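Local coordinates for uncharacterized protein (Bacteroides ovatus CL02T12C04, PDB 6PTM) that probably hydrolyses carrageenan from its chain ends, as an exo-acting carrageenase of glycoside hydrolase family 42, at residues A[424-429]-A[470-475]; A[396-401]-A[447-452]; A[169-174]-A[546-551]; A[151-156]-A[222-227]. One frame throughout, in Å; residues are numbered along the deposited sequence.

Contact 1: A[424-429]-A[470-475]; sequences DASSCG and EGHMLS
A single beta bridge between Ser426 and His472 joins two loops that follow the neighbouring parallel strands 421-423 and 466-471. His472 N donates to Ala425 O at 3.1 Å, with an N-H...O angle of 159°. Ser427 N then donates to His472 O at 3.1 Å. This second donor stands above the plane of the carbonyl. His472 is thus held through its backbone on both sides of CA, and its side chain leans toward the 424-429 loop. There His472 CB rests 3.1 Å from Ser426 OG. The imidazole is fixed at both nitrogens by its own loop. His472 NE2 donates to Glu470 OE2 at 2.5 Å, on the anti side of the carboxylate. His472 ND1 donates to Ser475 O at 2.8 Å, almost in the ring plane. These two bonds leave the ring little freedom to turn. Asp424 runs beside the histidine and points the same way, with its carboxylate 79° from the ring plane. Its OD2 reaches the ring edge, 4.0 Å from His472 CD2. Asp424 OD2 also lies near Glu470 OE1, both probably negative, and Lys394 makes a salt bridge to that Glu470 oxygen. Further along, Ser427 OG lies 3.0 Å from Met473 CA, while Asn492 and Tyr488 bind its hydroxyl. A cluster of polar groups at the C-terminal ends of these strands is consistent with the active-site end of the (beta/alpha)8 barrel expected of family 42.

Contact 2: A[396-401]-A[447-452]; sequences MPNLWS and WVEICM. With EDO (1,2-ethanediol), chain D.
Glu449 reaches Pro397 and Asn398 because its CG is anti to its carbonyl carbon (chi1 -65°) and the chain runs straight on to the carboxylate (chi2 180°). Met452 is set differently. Its CG is anti to the backbone N, and a bend at the last torsion (chi3 75°) brings CE to Trp400. The glutamate crosses the Pro397 ring at about a right angle, and Glu449 OE1 lies 3.5 Å from Pro397 CD. Glu449 OE2 lies 3.5 Å from Asn398 CB, where the two side chains run side by side in the same direction. No direct hydrogen bond joins the segments. A water does so instead: it donates to Glu449 OE1 at 2.8 Å and accepts from Asn398 N at 3.0 Å. Glu449 OE1 also accepts from Ser426 N, so it has a second anchor in the loop after strand 421-423. Ser401 faces the helix with both side-chain atoms. Its CB meets Val448 CG1 at 3.9 Å, and its OG meets Glu449 CG at 3.6 Å. At the apolar end, Met452 crosses Trp400 at about a right angle, with Met452 CE 3.8 Å from Trp400 CZ3. Phe456 stacks on the same indole. A 1,2-ethanediol, probably left from the crystallisation liquor, donates from O1 to Ser401 O at 2.8 Å. Strand 421-423, helix 448-460 and strand 466-471 form a beta-alpha-beta crossover; the first turn of its helix packs on the short helix 398-401.

Contact 3: A[169-174]-A[546-551]; sequences PVFLAD and DLNSVS
The Phe171 ring and the Asn548 amide lie nearly parallel, their planes 22° apart, and the two side chains slide past each other in opposite directions. Leu547 O sits at the edge of the phenyl ring, in its plane. Three other atoms approach the ring obliquely. Leu547 CB comes to 3.8 Å from Phe171 CD2. Ser551 CB lies 3.6 Å from Phe171 CE2. Asn548 OD1 lies 3.7 Å from Phe171 CD2. The amide also makes a polar bond. Asn548 OD1 accepts from Phe171 N at 2.8 Å, with an N-H...O angle of 153°, and the donor lies in the carbonyl plane. The same oxygen packs against Val170 CA and CB. Ser551 supplies the second bond, from OG to Pro169 O at 2.7 Å. Its hydroxyl sits between its own backbone N and carbonyl carbon (chi1 61°), which turns it toward the strand. A water donates to Pro169 O at 2.9 Å and to Asn548 O at 2.7 Å, so Pro169 O is gripped twice. Met544 and Ile554, from helices 534-549 and 551-559, also touch the phenylalanine. The contact seats strand 168-175 on the junction of these two helices. The strand offers Pro169 O and, at its break, Phe171 N. Asn548 takes up Phe171 N; Ser551 and a water hold Pro169 O, so the buried interface combines directional bonds with aromatic packing.

Contact 4: A[151-156]-A[222-227]; sequences VDWTKV and GSIGFV
Ile224 can be followed outward from its backbone, where its N donates to Trp153 O at 3.0 Å. The N-H...O angle is 144°, and the donor stands above the carbonyl plane. Ile224 CB comes next, 3.7 Å from that same Trp153 O. From CB the side chain splits. The CG2 branch lies between the backbone N and the carbonyl carbon of Ile224, and it turns to the indole, 3.7 Å from Trp153 CE3. The CG1 branch is anti to the backbone N (chi1 -164°) and carries CD1 away to Val156. Ile224 CD1 lies 3.7 Å from Val156 O and 4.0 Å from Val156 CG1. The two branches of Ile224 thus touch Trp153 and Val156. The contact joins the loop before strand 157-159 to the entry of strand 225-230, a strand of a parallel sheet, probably part of the (beta/alpha)8 barrel expected of family 42. Leu163 and Leu172, from strands 162-165 and 168-175, touch Ile224 as well. Gln282 binds Trp153 O and Val156 O through its side-chain amide, so Trp153 O has two donors. Beside the isoleucine, Ser223 CB packs on Trp153 CB at 3.8 Å, while its hydroxyl is bonded to Asn190 O. Thr154 CG2 lies 3.7 Å from Gly222 O. An Asx turn shapes its loop: Asp152 OD1 accepts from Thr154 N and, at 2.6 Å, from Thr154 OG1. Both donors reach that oxygen from the same face of the carboxylate.

All four contacts are largely buried, but contacts 1 and 2 lie nearest the centre of the chain, and contact 4 lies farthest out, with exposed Thr154 among its residues. Contacts 1 and 2 touch, and each has at least one segment in or next to the unit of strand 421-423, helix 448-460 and strand 466-471. Contact 1 is polar, with a backbone bridge and a fixed imidazole. Contact 2 relies on a water and on apolar packing. Contacts 3 and 4 also touch, where Trp153 and Ile224 pack on Leu172 of strand 168-175. Side chains bond to strand backbone in contact 3. In contact 4 one backbone bond accompanies aliphatic and indole packing.

Contact 1: A[424-429]-A[470-475]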
loop_
_atom_site.group_PDB
_atom_site.type_symbol
_atom_site.label_atom_id
_atom_site.label_comp_id
_atom_site.label_asym_id
_atom_site.label_seq_id
_atom_site.Cartn_x
_atom_site.Cartn_y
_atom_site.Cartn_z
ATOM N N ASP A 424 -1.335 4.266 2.018
ATOM C CA ASP A 424 -0.058 4.533 2.745
ATOM C C ASP A 424 0.245 3.278 3.562
ATOM O O ASP A 424 0.338 3.350 4.790
ATOM C CB ASP A 424 -0.093 5.869 3.479
ATOM C CG ASP A 424 -0.924 5.908 4.741
ATOM O OD1 ASP A 424 -1.919 5.183 4.811
ATOM O OD2 ASP A 424 -0.563 6.686 5.641
ATOM N N ALA A 425 0.356 2.158 2.858
ATOM C CA ALA A 425 0.688 0.838 3.441
ATOM C C ALA A 425 1.896 0.998 4.339
ATOM O O ALA A 425 2.863 1.683 3.902
ATOM C CB ALA A 425 0.958 -0.206 2.390
ATOM N N SER A 426 1.790 0.402 5.537
ATOM C CA SER A 426 2.860 0.199 6.544
ATOM C C SER A 426 3.310 -1.261 6.518
ATOM O O SER A 426 2.476 -2.155 6.223
ATOM C CB SER A 426 2.411 0.506 7.954
ATOM O OG SER A 426 2.027 1.856 8.086
ATOM N N SER A 427 4.568 -1.484 6.894
ATOM C CA SER A 427 5.125 -2.821 7.201
ATOM C C SER A 427 5.920 -2.725 8.518
ATOM O O SER A 427 5.320 -2.648 9.587
ATOM C CB SER A 427 5.934 -3.339 6.027
ATOM O OG SER A 427 6.982 -2.433 5.684
ATOM N N CYS A 428 7.237 -2.701 8.440
ATOM C CA CYS A 428 8.135 -2.467 9.596
ATOM C C CYS A 428 8.112 -3.659 10.573
ATOM O O CYS A 428 7.305 -4.624 10.399
ATOM C CB CYS A 428 7.808 -1.146 10.285
ATOM S SG CYS A 428 8.276 0.288 9.279
ATOM N N GLY A 429 9.004 -3.578 11.560
ATOM C CA GLY A 429 9.326 -4.659 12.514
ATOM C C GLY A 429 8.589 -4.487 13.837
ATOM O O GLY A 429 7.511 -3.819 13.872
ATOM N N GLU A 470 2.359 7.874 1.205
ATOM C CA GLU A 470 3.124 8.067 2.453
ATOM C C GLU A 470 3.642 6.712 2.902
ATOM O O GLU A 470 3.025 6.110 3.795
ATOM C CB GLU A 470 2.246 8.741 3.501
ATOM C CG GLU A 470 3.020 9.205 4.718
ATOM C CD GLU A 470 2.131 9.758 5.820
ATOM O OE1 GLU A 470 1.166 10.483 5.482
ATOM O OE2 GLU A 470 2.354 9.387 6.994
ATOM N N GLY A 471 4.732 6.258 2.292
ATOM C CA GLY A 471 5.241 4.890 2.479
ATOM C C GLY A 471 5.731 4.691 3.904
ATOM O O GLY A 471 6.615 5.480 4.362
ATOM N N HIS A 472 5.170 3.700 4.603
ATOM C CA HIS A 472 5.506 3.398 6.014
ATOM C C HIS A 472 6.150 2.008 6.065
ATOM O O HIS A 472 5.908 1.252 7.044
ATOM C CB HIS A 472 4.275 3.623 6.919
ATOM C CG HIS A 472 4.078 5.056 7.290
ATOM N ND1 HIS A 472 4.982 5.743 8.113
ATOM C CD2 HIS A 472 3.112 5.940 6.947
ATOM C CE1 HIS A 472 4.579 7.000 8.225
ATOM N NE2 HIS A 472 3.432 7.151 7.500
ATOM N N MET A 473 6.974 1.686 5.071
ATOM C CA MET A 473 7.760 0.411 5.039
ATOM C C MET A 473 9.150 0.588 5.654
ATOM O O MET A 473 9.855 -0.437 5.751
ATOM C CB MET A 473 7.889 -0.119 3.608
ATOM C CG MET A 473 6.546 -0.566 3.038
ATOM S SD MET A 473 6.196 0.094 1.378
ATOM C CE MET A 473 7.439 -0.841 0.486
ATOM N N LEU A 474 9.537 1.798 6.094
ATOM C CA LEU A 474 10.859 2.021 6.763
ATOM C C LEU A 474 10.664 2.410 8.243
ATOM O O LEU A 474 11.368 1.828 9.059
ATOM C CB LEU A 474 11.685 3.070 6.008
ATOM C CG LEU A 474 11.930 2.748 4.532
ATOM C CD1 LEU A 474 12.700 3.873 3.867
ATOM C CD2 LEU A 474 12.653 1.409 4.380
ATOM N N SER A 475 9.772 3.363 8.567
ATOM C CA SER A 475 9.467 3.765 9.970
ATOM C C SER A 475 7.971 4.079 10.160
ATOM O O SER A 475 7.254 4.423 9.166
ATOM C CB SER A 475 10.358 4.929 10.427
ATOM O OG SER A 475 10.082 6.105 9.685
#

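Contact 2: A[396-401]-A[447-452]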
loop_
_atom_site.group_PDB
_atom_site.type_symbol
_atom_site.label_atom_id
_atom_site.label_comp_id
_atom_site.label_asym_id
_atom_site.label_seq_id
_atom_site.Cartn_x
_atom_site.Cartn_y
_atom_site.Cartn_z
ATOM N N MET A 396 -5.539 3.998 4.666
ATOM C CA MET A 396 -4.737 3.110 5.542
ATOM C C MET A 396 -5.167 1.678 5.255
ATOM O O MET A 396 -6.277 1.318 5.586
ATOM C CB MET A 396 -4.996 3.441 7.009
ATOM C CG MET A 396 -4.488 4.808 7.405
ATOM S SD MET A 396 -5.354 5.410 8.863
ATOM C CE MET A 396 -5.189 4.024 10.010
ATOM N N PRO A 397 -4.350 0.791 4.663
ATOM C CA PRO A 397 -4.842 -0.538 4.304
ATOM C C PRO A 397 -5.354 -1.377 5.477
ATOM O O PRO A 397 -6.138 -2.251 5.229
ATOM C CB PRO A 397 -3.619 -1.211 3.698
ATOM C CG PRO A 397 -2.834 -0.055 3.140
ATOM C CD PRO A 397 -2.993 1.039 4.173
ATOM N N ASN A 398 -4.878 -1.129 6.699
ATOM C CA ASN A 398 -5.290 -1.903 7.908
ATOM C C ASN A 398 -6.781 -1.620 8.215
ATOM O O ASN A 398 -7.374 -2.440 8.920
ATOM C CB ASN A 398 -4.321 -1.747 9.110
ATOM C CG ASN A 398 -4.247 -0.389 9.775
ATOM O OD1 ASN A 398 -4.904 0.568 9.383
ATOM N ND2 ASN A 398 -3.510 -0.310 10.867
ATOM N N LEU A 399 -7.407 -0.590 7.641
ATOM C CA LEU A 399 -8.874 -0.399 7.799
ATOM C C LEU A 399 -9.640 -1.482 7.023
ATOM O O LEU A 399 -10.810 -1.655 7.284
ATOM C CB LEU A 399 -9.279 1.015 7.396
ATOM C CG LEU A 399 -8.747 2.147 8.263
ATOM C CD1 LEU A 399 -9.239 3.487 7.764
ATOM C CD2 LEU A 399 -9.163 1.945 9.710
ATOM N N TRP A 400 -8.972 -2.231 6.146
ATOM C CA TRP A 400 -9.481 -3.497 5.563
ATOM C C TRP A 400 -8.740 -4.723 6.113
ATOM O O TRP A 400 -9.431 -5.720 6.378
ATOM C CB TRP A 400 -9.381 -3.481 4.045
ATOM C CG TRP A 400 -9.867 -4.740 3.422
ATOM C CD1 TRP A 400 -11.138 -5.037 3.035
ATOM C CD2 TRP A 400 -9.063 -5.873 3.056
ATOM N NE1 TRP A 400 -11.185 -6.290 2.478
ATOM C CE2 TRP A 400 -9.924 -6.825 2.484
ATOM C CE3 TRP A 400 -7.710 -6.186 3.185
ATOM C CZ2 TRP A 400 -9.484 -8.073 2.060
ATOM C CZ3 TRP A 400 -7.257 -7.401 2.717
ATOM C CH2 TRP A 400 -8.142 -8.337 2.183
ATOM N N SER A 401 -7.403 -4.695 6.240
ATOM C CA SER A 401 -6.643 -5.930 6.591
ATOM C C SER A 401 -6.829 -6.269 8.085
ATOM O O SER A 401 -6.675 -7.445 8.415
ATOM C CB SER A 401 -5.176 -5.842 6.192
ATOM O OG SER A 401 -4.536 -4.712 6.773
ATOM N N TRP A 447 3.936 -8.200 7.099
ATOM C CA TRP A 447 3.798 -8.443 5.638
ATOM C C TRP A 447 2.347 -8.257 5.153
ATOM O O TRP A 447 2.126 -8.414 3.947
ATOM C CB TRP A 447 4.275 -9.866 5.273
ATOM C CG TRP A 447 3.473 -10.951 5.935
ATOM C CD1 TRP A 447 3.380 -11.181 7.283
ATOM C CD2 TRP A 447 2.585 -11.906 5.319
ATOM N NE1 TRP A 447 2.532 -12.223 7.546
ATOM C CE2 TRP A 447 2.040 -12.703 6.362
ATOM C CE3 TRP A 447 2.218 -12.191 4.001
ATOM C CZ2 TRP A 447 1.124 -13.720 6.122
ATOM C CZ3 TRP A 447 1.342 -13.227 3.762
ATOM C CH2 TRP A 447 0.789 -13.964 4.807
ATOM N N VAL A 448 1.374 -8.028 6.035
ATOM C CA VAL A 448 -0.065 -8.281 5.723
ATOM C C VAL A 448 -0.590 -7.182 4.775
ATOM O O VAL A 448 -1.320 -7.531 3.833
ATOM C CB VAL A 448 -0.937 -8.425 6.994
ATOM C CG1 VAL A 448 -2.400 -8.541 6.644
ATOM C CG2 VAL A 448 -0.558 -9.654 7.805
ATOM N N GLU A 449 -0.242 -5.911 4.998
ATOM C CA GLU A 449 -0.725 -4.809 4.123
ATOM C C GLU A 449 -0.120 -4.919 2.708
ATOM O O GLU A 449 -0.909 -4.881 1.717
ATOM C CB GLU A 449 -0.458 -3.476 4.794
ATOM C CG GLU A 449 -1.255 -3.320 6.065
ATOM C CD GLU A 449 -1.013 -2.001 6.765
ATOM O OE1 GLU A 449 -0.807 -0.968 6.066
ATOM O OE2 GLU A 449 -1.001 -2.033 7.993
ATOM N N ILE A 450 1.208 -5.041 2.561
ATOM C CA ILE A 450 1.853 -5.035 1.209
ATOM C C ILE A 450 1.622 -6.356 0.451
ATOM O O ILE A 450 1.860 -6.366 -0.770
ATOM C CB ILE A 450 3.343 -4.687 1.292
ATOM C CG1 ILE A 450 4.151 -5.658 2.154
ATOM C CG2 ILE A 450 3.533 -3.240 1.739
ATOM C CD1 ILE A 450 5.654 -5.428 2.031
ATOM N N CYS A 451 1.250 -7.452 1.120
ATOM C CA CYS A 451 0.889 -8.721 0.447
ATOM C C CYS A 451 -0.644 -8.828 0.323
ATOM O O CYS A 451 -1.178 -8.663 -0.774
ATOM C CB CYS A 451 1.497 -9.924 1.143
ATOM S SG CYS A 451 3.306 -9.973 0.993
ATOM N N MET A 452 -1.351 -8.999 1.427
ATOM C CA MET A 452 -2.797 -9.346 1.386
ATOM C C MET A 452 -3.641 -8.135 0.994
ATOM O O MET A 452 -4.452 -8.314 0.109
ATOM C CB MET A 452 -3.311 -9.908 2.705
ATOM C CG MET A 452 -4.644 -10.551 2.511
ATOM S SD MET A 452 -5.210 -11.398 4.004
ATOM C CE MET A 452 -5.711 -10.012 5.025
HETATM C C1 EDO D . -5.553 -10.100 10.912
HETATM O O1 EDO D . -5.079 -9.305 9.834
HETATM C C2 EDO D . -6.294 -9.316 11.894
HETATM O O2 EDO D . -5.636 -8.106 12.211
HETATM O O HOH W 1 -2.589 0.701 7.450
#

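Contact 3: A[169-174]-A[546-551]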
loop_
_atom_site.group_PDB
_atom_site.type_symbol
_atom_site.label_atom_id
_atom_site.label_comp_id
_atom_site.label_asym_id
_atom_site.label_seq_id
_atom_site.Cartn_x
_atom_site.Cartn_y
_atom_site.Cartn_z
ATOM N N PRO A 169 7.924 0.314 -18.794
ATOM C CA PRO A 169 7.518 0.475 -17.397
ATOM C C PRO A 169 8.726 0.867 -16.535
ATOM O O PRO A 169 9.834 0.257 -16.667
ATOM C CB PRO A 169 6.912 -0.878 -16.962
ATOM C CG PRO A 169 6.952 -1.762 -18.192
ATOM C CD PRO A 169 7.777 -1.080 -19.256
ATOM N N VAL A 170 8.497 1.853 -15.656
ATOM C CA VAL A 170 9.438 2.215 -14.568
ATOM C C VAL A 170 8.664 2.247 -13.240
ATOM O O VAL A 170 7.413 2.235 -13.248
ATOM C CB VAL A 170 10.185 3.533 -14.842
ATOM C CG1 VAL A 170 11.066 3.421 -16.071
ATOM C CG2 VAL A 170 9.250 4.731 -14.962
ATOM N N PHE A 171 9.415 2.268 -12.154
ATOM C CA PHE A 171 8.941 2.347 -10.761
ATOM C C PHE A 171 9.595 3.558 -10.098
ATOM O O PHE A 171 10.818 3.717 -10.206
ATOM C CB PHE A 171 9.219 1.009 -10.067
ATOM C CG PHE A 171 8.645 -0.160 -10.836
ATOM C CD1 PHE A 171 7.266 -0.359 -10.896
ATOM C CD2 PHE A 171 9.467 -1.021 -11.549
ATOM C CE1 PHE A 171 6.728 -1.396 -11.645
ATOM C CE2 PHE A 171 8.923 -2.031 -12.321
ATOM C CZ PHE A 171 7.562 -2.222 -12.360
ATOM N N LEU A 172 8.807 4.349 -9.371
ATOM C CA LEU A 172 9.246 5.661 -8.847
ATOM C C LEU A 172 9.348 5.649 -7.313
ATOM O O LEU A 172 8.434 5.122 -6.625
ATOM C CB LEU A 172 8.304 6.760 -9.328
ATOM C CG LEU A 172 8.188 6.949 -10.846
ATOM C CD1 LEU A 172 7.375 8.222 -11.134
ATOM C CD2 LEU A 172 9.548 6.977 -11.576
ATOM N N ALA A 173 10.405 6.265 -6.798
ATOM C CA ALA A 173 10.566 6.533 -5.353
ATOM C C ALA A 173 10.972 7.988 -5.153
ATOM O O ALA A 173 11.912 8.447 -5.843
ATOM C CB ALA A 173 11.586 5.614 -4.761
ATOM N N ASP A 174 10.276 8.678 -4.259
ATOM C CA ASP A 174 10.687 9.984 -3.687
ATOM C C ASP A 174 10.377 9.978 -2.173
ATOM O O ASP A 174 10.079 8.928 -1.615
ATOM C CB ASP A 174 10.036 11.146 -4.444
ATOM C CG ASP A 174 10.845 12.438 -4.390
ATOM O OD1 ASP A 174 10.840 13.186 -5.376
ATOM O OD2 ASP A 174 11.424 12.718 -3.334
ATOM N N ASP A 546 17.229 -1.587 -9.893
ATOM C CA ASP A 546 17.154 -3.017 -10.270
ATOM C C ASP A 546 15.755 -3.347 -10.800
ATOM O O ASP A 546 15.652 -4.016 -11.854
ATOM C CB ASP A 546 17.556 -3.952 -9.139
ATOM C CG ASP A 546 19.054 -3.980 -8.897
ATOM O OD1 ASP A 546 19.813 -3.679 -9.838
ATOM O OD2 ASP A 546 19.429 -4.256 -7.761
ATOM N N LEU A 547 14.693 -2.909 -10.124
ATOM C CA LEU A 547 13.325 -3.186 -10.631
ATOM C C LEU A 547 13.161 -2.600 -12.052
ATOM O O LEU A 547 12.621 -3.273 -12.926
ATOM C CB LEU A 547 12.305 -2.587 -9.662
ATOM C CG LEU A 547 12.172 -3.226 -8.290
ATOM C CD1 LEU A 547 11.441 -2.263 -7.379
ATOM C CD2 LEU A 547 11.427 -4.536 -8.396
ATOM N N ASN A 548 13.598 -1.368 -12.294
ATOM C CA ASN A 548 13.548 -0.787 -13.663
ATOM C C ASN A 548 14.233 -1.727 -14.663
ATOM O O ASN A 548 13.711 -1.894 -15.769
ATOM C CB ASN A 548 14.117 0.630 -13.705
ATOM C CG ASN A 548 13.197 1.633 -13.046
ATOM O OD1 ASN A 548 12.034 1.321 -12.758
ATOM N ND2 ASN A 548 13.728 2.814 -12.750
ATOM N N SER A 549 15.362 -2.304 -14.301
ATOM C CA SER A 549 16.236 -3.090 -15.204
ATOM C C SER A 549 15.497 -4.360 -15.616
ATOM O O SER A 549 15.845 -4.938 -16.678
ATOM C CB SER A 549 17.579 -3.396 -14.564
ATOM O OG SER A 549 17.535 -4.482 -13.640
ATOM N N VAL A 550 14.516 -4.793 -14.822
ATOM C CA VAL A 550 13.734 -6.008 -15.159
ATOM C C VAL A 550 12.236 -5.696 -15.176
ATOM O O VAL A 550 11.420 -6.597 -14.875
ATOM C CB VAL A 550 14.078 -7.164 -14.204
ATOM C CG1 VAL A 550 15.464 -7.679 -14.475
ATOM C CG2 VAL A 550 13.903 -6.828 -12.727
ATOM N N SER A 551 11.856 -4.494 -15.596
ATOM C CA SER A 551 10.480 -3.998 -15.349
ATOM C C SER A 551 9.479 -4.834 -16.149
ATOM O O SER A 551 8.316 -4.917 -15.717
ATOM C CB SER A 551 10.331 -2.516 -15.653
ATOM O OG SER A 551 10.608 -2.264 -17.016
HETATM O O HOH W 2 12.736 0.370 -16.953
#

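Contact 4: A[151-156]-A[222-227]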
loop_
_atom_site.group_PDB
_atom_site.type_symbol
_atom_site.label_atom_id
_atom_site.label_comp_id
_atom_site.label_asym_id
_atom_site.label_seq_id
_atom_site.Cartn_x
_atom_site.Cartn_y
_atom_site.Cartn_z
ATOM N N VAL A 151 15.806 8.145 -15.513
ATOM C CA VAL A 151 14.397 8.599 -15.696
ATOM C C VAL A 151 14.342 10.127 -15.611
ATOM O O VAL A 151 14.643 10.693 -14.559
ATOM C CB VAL A 151 13.433 7.950 -14.679
ATOM C CG1 VAL A 151 12.022 8.452 -14.879
ATOM C CG2 VAL A 151 13.480 6.422 -14.751
ATOM N N ASP A 152 13.860 10.749 -16.673
ATOM C CA ASP A 152 13.462 12.168 -16.664
ATOM C C ASP A 152 11.982 12.237 -16.287
ATOM O O ASP A 152 11.111 11.903 -17.105
ATOM C CB ASP A 152 13.772 12.810 -18.009
ATOM C CG ASP A 152 13.325 14.257 -18.116
ATOM O OD1 ASP A 152 12.660 14.785 -17.191
ATOM O OD2 ASP A 152 13.624 14.831 -19.158
ATOM N N TRP A 153 11.710 12.705 -15.082
ATOM C CA TRP A 153 10.349 12.678 -14.490
ATOM C C TRP A 153 9.397 13.666 -15.211
ATOM O O TRP A 153 8.127 13.497 -15.121
ATOM C CB TRP A 153 10.482 12.955 -12.993
ATOM C CG TRP A 153 11.042 11.831 -12.184
ATOM C CD1 TRP A 153 12.179 11.091 -12.392
ATOM C CD2 TRP A 153 10.485 11.376 -10.939
ATOM N NE1 TRP A 153 12.351 10.190 -11.367
ATOM C CE2 TRP A 153 11.307 10.329 -10.471
ATOM C CE3 TRP A 153 9.344 11.727 -10.200
ATOM C CZ2 TRP A 153 11.007 9.649 -9.284
ATOM C CZ3 TRP A 153 9.064 11.054 -9.029
ATOM C CH2 TRP A 153 9.890 10.024 -8.576
ATOM N N THR A 154 9.945 14.598 -15.992
ATOM C CA THR A 154 9.148 15.546 -16.809
ATOM C C THR A 154 8.494 14.765 -17.951
ATOM O O THR A 154 7.568 15.292 -18.523
ATOM C CB THR A 154 9.971 16.758 -17.293
ATOM O OG1 THR A 154 10.926 16.362 -18.272
ATOM C CG2 THR A 154 10.733 17.451 -16.183
ATOM N N LYS A 155 8.953 13.557 -18.282
ATOM C CA LYS A 155 8.481 12.802 -19.461
ATOM C C LYS A 155 7.689 11.552 -19.054
ATOM O O LYS A 155 7.141 10.919 -19.952
ATOM C CB LYS A 155 9.694 12.442 -20.328
ATOM C CG LYS A 155 10.403 13.646 -20.934
ATOM C CD LYS A 155 11.438 13.264 -21.970
ATOM C CE LYS A 155 12.209 14.432 -22.564
ATOM N NZ LYS A 155 11.532 15.738 -22.356
ATOM N N VAL A 156 7.563 11.221 -17.768
ATOM C CA VAL A 156 6.852 9.971 -17.336
ATOM C C VAL A 156 5.355 10.174 -17.528
ATOM O O VAL A 156 4.830 11.270 -17.182
ATOM C CB VAL A 156 7.210 9.570 -15.891
ATOM C CG1 VAL A 156 6.441 8.339 -15.422
ATOM C CG2 VAL A 156 8.677 9.271 -15.777
ATOM N N GLY A 222 6.188 21.083 -15.189
ATOM C CA GLY A 222 7.060 20.516 -14.140
ATOM C C GLY A 222 7.271 19.024 -14.326
ATOM O O GLY A 222 7.236 18.560 -15.468
ATOM N N SER A 223 7.514 18.297 -13.240
ATOM C CA SER A 223 7.719 16.831 -13.279
ATOM C C SER A 223 6.446 16.125 -12.832
ATOM O O SER A 223 5.497 16.818 -12.352
ATOM C CB SER A 223 8.912 16.418 -12.458
ATOM O OG SER A 223 8.812 16.942 -11.149
ATOM N N ILE A 224 6.400 14.801 -13.000
ATOM C CA ILE A 224 5.167 14.060 -12.667
ATOM C C ILE A 224 4.923 14.288 -11.178
ATOM O O ILE A 224 5.885 14.312 -10.401
ATOM C CB ILE A 224 5.214 12.579 -13.063
ATOM C CG1 ILE A 224 3.800 12.009 -13.042
ATOM C CG2 ILE A 224 6.211 11.817 -12.194
ATOM C CD1 ILE A 224 3.637 10.645 -13.707
ATOM N N GLY A 225 3.680 14.559 -10.826
ATOM C CA GLY A 225 3.331 15.020 -9.480
ATOM C C GLY A 225 1.893 14.721 -9.143
ATOM O O GLY A 225 1.128 14.199 -10.003
ATOM N N PHE A 226 1.529 15.025 -7.914
ATOM C CA PHE A 226 0.123 14.887 -7.483
ATOM C C PHE A 226 -0.318 16.122 -6.689
ATOM O O PHE A 226 0.503 16.911 -6.151
ATOM C CB PHE A 226 -0.060 13.570 -6.741
ATOM C CG PHE A 226 0.379 13.563 -5.307
ATOM C CD1 PHE A 226 1.714 13.420 -4.978
ATOM C CD2 PHE A 226 -0.541 13.624 -4.283
ATOM C CE1 PHE A 226 2.130 13.380 -3.662
ATOM C CE2 PHE A 226 -0.127 13.538 -2.961
ATOM C CZ PHE A 226 1.207 13.405 -2.653
ATOM N N VAL A 227 -1.636 16.317 -6.674
ATOM C CA VAL A 227 -2.305 17.418 -5.922
ATOM C C VAL A 227 -2.819 16.846 -4.599
ATOM O O VAL A 227 -3.489 15.801 -4.596
ATOM C CB VAL A 227 -3.432 18.051 -6.746
ATOM C CG1 VAL A 227 -4.099 19.192 -5.999
ATOM C CG2 VAL A 227 -2.922 18.512 -8.101
#